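Local coordinates for protein lysine/ornithine decarboxylase (PDB 2PLJ) that decarboxylates lysine and ornithine using pyridoxal phosphate, here holding a cofactor–putrescine adduct in its beta/alpha barrel, at residues G216-N221 and P291-C296. Sequence-based numbering, arbitrary orientation.
With P3T ((4-{[(4-aminobutyl)amino]methyl}-5-hydroxy-6-methylpyridin-3-yl)methyl dihydrogen phosphate), chain D.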
ATOM      1  N   GLY A 216      10.991 -18.813  -0.036  1.00 18.62           N
ATOM      2  CA  GLY A 216      10.985 -17.347   0.153  1.00 18.52           C
ATOM      3  C   GLY A 216      11.308 -16.573  -1.123  1.00 19.54           C
ATOM      4  O   GLY A 216      11.985 -17.065  -2.037  1.00 19.62           O
ATOM      5  N   SER A 217      10.839 -15.337  -1.187  1.00 18.67           N
ATOM      6  CA  SER A 217      11.001 -14.566  -2.426  1.00 17.98           C
ATOM      7  C   SER A 217      12.431 -13.981  -2.543  1.00 17.90           C
ATOM      8  O   SER A 217      13.089 -13.687  -1.508  1.00 18.86           O
ATOM      9  CB  SER A 217       9.901 -13.488  -2.522  1.00 17.43           C
ATOM     10  OG  SER A 217       9.818 -12.939  -3.841  1.00 18.41           O
ATOM     11  N   GLN A 218      12.913 -13.838  -3.794  1.00 17.24           N
ATOM     12  CA  GLN A 218      14.271 -13.332  -4.100  1.00 16.79           C
ATOM     13  C   GLN A 218      15.312 -14.123  -3.294  1.00 16.54           C
ATOM     14  O   GLN A 218      16.098 -13.566  -2.543  1.00 17.19           O
ATOM     15  CB  GLN A 218      14.360 -11.811  -3.860  1.00 17.11           C
ATOM     16  CG  GLN A 218      15.645 -11.125  -4.347  1.00 16.65           C
ATOM     17  CD  GLN A 218      15.798 -11.038  -5.878  1.00 18.42           C
ATOM     18  OE1 GLN A 218      14.937 -11.484  -6.657  1.00 17.18           O
ATOM     19  NE2 GLN A 218      16.893 -10.411  -6.302  1.00 18.76           N
ATOM     20  N   THR A 219      15.224 -15.444  -3.407  1.00 17.08           N
ATOM     21  CA  THR A 219      16.194 -16.336  -2.759  1.00 18.34           C
ATOM     22  C   THR A 219      17.435 -16.371  -3.625  1.00 19.01           C
ATOM     23  O   THR A 219      17.350 -16.742  -4.802  1.00 19.07           O
ATOM     24  CB  THR A 219      15.604 -17.753  -2.618  1.00 17.66           C
ATOM     25  OG1 THR A 219      14.604 -17.744  -1.599  1.00 19.34           O
ATOM     26  CG2 THR A 219      16.705 -18.762  -2.217  1.00 17.45           C
ATOM     27  N   THR A 220      18.586 -16.037  -3.039  1.00 19.25           N
ATOM     28  CA  THR A 220      19.822 -15.916  -3.814  1.00 20.04           C
ATOM     29  C   THR A 220      20.720 -17.149  -3.675  1.00 20.02           C
ATOM     30  O   THR A 220      21.664 -17.321  -4.457  1.00 20.45           O
ATOM     31  CB  THR A 220      20.580 -14.638  -3.460  1.00 20.20           C
ATOM     32  OG1 THR A 220      20.803 -14.593  -2.033  1.00 20.26           O
ATOM     33  CG2 THR A 220      19.786 -13.393  -3.956  1.00 21.18           C
ATOM     34  N   ASN A 221      20.415 -17.983  -2.680  1.00 19.38           N
ATOM     35  CA  ASN A 221      21.148 -19.234  -2.424  1.00 20.53           C
ATOM     36  C   ASN A 221      20.304 -20.449  -2.813  1.00 20.15           C
ATOM     37  O   ASN A 221      19.343 -20.787  -2.114  1.00 20.37           O
ATOM     38  CB  ASN A 221      21.550 -19.343  -0.946  1.00 20.02           C
ATOM     39  CG  ASN A 221      22.414 -20.571  -0.658  1.00 22.24           C
ATOM     40  OD1 ASN A 221      22.620 -21.422  -1.527  1.00 21.77           O
ATOM     41  ND2 ASN A 221      22.949 -20.650   0.565  1.00 25.49           N
ATOM     42  N   PRO A 291       6.857 -19.893 -10.188  1.00 15.49           N
ATOM     43  CA  PRO A 291       7.641 -18.669 -10.320  1.00 16.04           C
ATOM     44  C   PRO A 291       6.703 -17.456 -10.475  1.00 15.83           C
ATOM     45  O   PRO A 291       5.684 -17.532 -11.188  1.00 16.17           O
ATOM     46  CB  PRO A 291       8.455 -18.900 -11.607  1.00 16.12           C
ATOM     47  CG  PRO A 291       7.560 -19.855 -12.454  1.00 16.03           C
ATOM     48  CD  PRO A 291       6.916 -20.751 -11.394  1.00 15.99           C
ATOM     49  N   GLY A 292       7.037 -16.360  -9.788  1.00 16.31           N
ATOM     50  CA  GLY A 292       6.325 -15.089  -9.981  1.00 15.49           C
ATOM     51  C   GLY A 292       7.298 -14.038 -10.472  1.00 16.10           C
ATOM     52  O   GLY A 292       7.381 -13.751 -11.694  1.00 14.34           O
ATOM     53  N   ARG A 293       8.061 -13.502  -9.513  1.00 14.85           N
ATOM     54  CA  ARG A 293       8.966 -12.385  -9.762  1.00 14.21           C
ATOM     55  C   ARG A 293       9.863 -12.623 -10.978  1.00 14.06           C
ATOM     56  O   ARG A 293      10.109 -11.711 -11.766  1.00 13.82           O
ATOM     57  CB  ARG A 293       9.842 -12.164  -8.527  1.00 13.99           C
ATOM     58  CG  ARG A 293      10.785 -10.958  -8.636  1.00 14.57           C
ATOM     59  CD  ARG A 293      11.799 -10.929  -7.447  1.00 14.74           C
ATOM     60  NE  ARG A 293      11.169 -11.019  -6.122  1.00 15.60           N
ATOM     61  CZ  ARG A 293      10.773  -9.962  -5.397  1.00 15.75           C
ATOM     62  NH1 ARG A 293      10.910  -8.706  -5.864  1.00 15.75           N
ATOM     63  NH2 ARG A 293      10.240 -10.156  -4.189  1.00 15.34           N
ATOM     64  N   PHE A 294      10.380 -13.856 -11.114  1.00 14.09           N
ATOM     65  CA  PHE A 294      11.359 -14.065 -12.185  1.00 14.45           C
ATOM     66  C   PHE A 294      10.760 -13.776 -13.562  1.00 13.86           C
ATOM     67  O   PHE A 294      11.413 -13.238 -14.445  1.00 13.83           O
ATOM     68  CB  PHE A 294      11.919 -15.504 -12.128  1.00 14.72           C
ATOM     69  CG  PHE A 294      13.044 -15.732 -13.109  1.00 14.81           C
ATOM     70  CD1 PHE A 294      14.369 -15.415 -12.766  1.00 15.01           C
ATOM     71  CD2 PHE A 294      12.766 -16.194 -14.408  1.00 14.29           C
ATOM     72  CE1 PHE A 294      15.405 -15.576 -13.693  1.00 15.18           C
ATOM     73  CE2 PHE A 294      13.792 -16.392 -15.352  1.00 14.15           C
ATOM     74  CZ  PHE A 294      15.116 -16.085 -15.002  1.00 15.86           C
ATOM     75  N   ILE A 295       9.478 -14.101 -13.717  1.00 13.93           N
ATOM     76  CA  ILE A 295       8.831 -13.923 -15.004  1.00 14.96           C
ATOM     77  C   ILE A 295       8.465 -12.458 -15.291  1.00 14.62           C
ATOM     78  O   ILE A 295       8.681 -11.971 -16.423  1.00 15.15           O
ATOM     79  CB  ILE A 295       7.590 -14.882 -15.139  1.00 15.43           C
ATOM     80  CG1 ILE A 295       8.088 -16.327 -15.315  1.00 17.10           C
ATOM     81  CG2 ILE A 295       6.719 -14.538 -16.372  1.00 14.06           C
ATOM     82  CD1 ILE A 295       6.986 -17.352 -15.169  1.00 22.02           C
ATOM     83  N   CYS A 296       7.913 -11.770 -14.286  1.00 13.95           N
ATOM     84  CA  CYS A 296       7.352 -10.420 -14.517  1.00 13.81           C
ATOM     85  C   CYS A 296       8.275  -9.274 -14.170  1.00 13.37           C
ATOM     86  O   CYS A 296       8.180  -8.224 -14.780  1.00 13.99           O
ATOM     87  CB  CYS A 296       5.999 -10.214 -13.814  1.00 15.44           C
ATOM     88  SG  CYS A 296       6.071 -10.513 -12.053  1.00 16.51           S
TER
HETATM   89  OAE P3T D 501       8.668 -16.314  -7.509  1.00 15.82           O
HETATM   90  PAU P3T D 501       8.263 -15.314  -6.342  1.00 17.90           P
HETATM   91  OAF P3T D 501       7.476 -14.056  -6.946  1.00 17.28           O
HETATM   92  OAC P3T D 501       9.406 -14.881  -5.442  1.00 17.00           O
HETATM   93  OAP P3T D 501       7.158 -15.987  -5.370  1.00 16.51           O
HETATM   94  CAM P3T D 501       5.856 -16.401  -5.963  1.00 19.33           C
HETATM   95  CAS P3T D 501       5.152 -17.214  -4.868  1.00 19.91           C
HETATM   96  CAH P3T D 501       5.006 -18.571  -5.181  1.00 20.96           C
HETATM   97  NAO P3T D 501       4.422 -19.393  -4.308  1.00 20.17           N
HETATM   98  CAQ P3T D 501       3.998 -18.982  -3.118  1.00 20.56           C
HETATM   99  CAA P3T D 501       3.364 -20.010  -2.148  1.00 23.13           C
HETATM  100  CAR P3T D 501       4.144 -17.635  -2.725  1.00 21.36           C
HETATM  101  OAD P3T D 501       3.691 -17.252  -1.522  1.00 22.15           O
HETATM  102  CAT P3T D 501       4.750 -16.721  -3.613  1.00 18.18           C
HETATM  103  CAG P3T D 501       4.845 -15.342  -3.249  1.00 19.95           C
HETATM  104  NAN P3T D 501       4.847 -14.999  -1.969  1.00 24.54           N
HETATM  105  CAL P3T D 501       4.902 -13.607  -1.416  1.00 25.66           C
HETATM  106  CAK P3T D 501       6.001 -12.747  -2.063  1.00 21.96           C
HETATM  107  CAJ P3T D 501       5.850 -11.323  -1.440  1.00 21.35           C
HETATM  108  CAI P3T D 501       6.897 -10.361  -2.012  1.00 21.89           C
HETATM  109  NAB P3T D 501       6.917  -9.067  -1.288  1.00 18.86           N
HETATM  110  O   HOH W   1      11.758 -14.024  -6.365  1.00 16.99           O
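Ser-217 and Arg-293 meet beside the phosphate of the bound cofactor adduct, an example of one anion joining two distant loops. The arginine holds the serine side-on: NH2 lies 2.8 Å from Ser-217 OG and donates at 158°, while NE gives a longer, more bent bond to the same oxygen. OG sits close to the guanidinium plane and donates a hydrogen bond to phosphate oxygen OAC of P3T, 2.6 Å away. Three bonds thus grip this hydroxyl and fix its rotation. A bend at chi3 (-52°) brings the guanidinium back to the serine; a salt bridge to Asp-334 and a bond to Tyr-260 hold its outer nitrogens. Within 291-296, the backbone N of Gly-292 reaches OAE at 2.8 Å and that of Arg-293 itself reaches OAF at 2.7 Å; the start of helix 293-296 would probably favour the negative charge.

Arg-293 is buried; the looser side lies at Gln-218, which is partly exposed. Its CB lies over one guanidinium face, OE1 comes within 3.3 Å of Arg-293 CD, and the amide, turned 67° from the guanidinium, gives its NE2 to Val-258 O. Water 1 bridges the two, accepting from Gln-218 N and, weakly, from Arg-293 NE while donating to OAC. Loops following barrel strands 207-212 and 286-289 contribute, with Gly-255 N another hydrogen-bond partner of the bound group, to the phosphate-binding site characteristic of beta/alpha-barrel pyridoxal-phosphate decarboxylases.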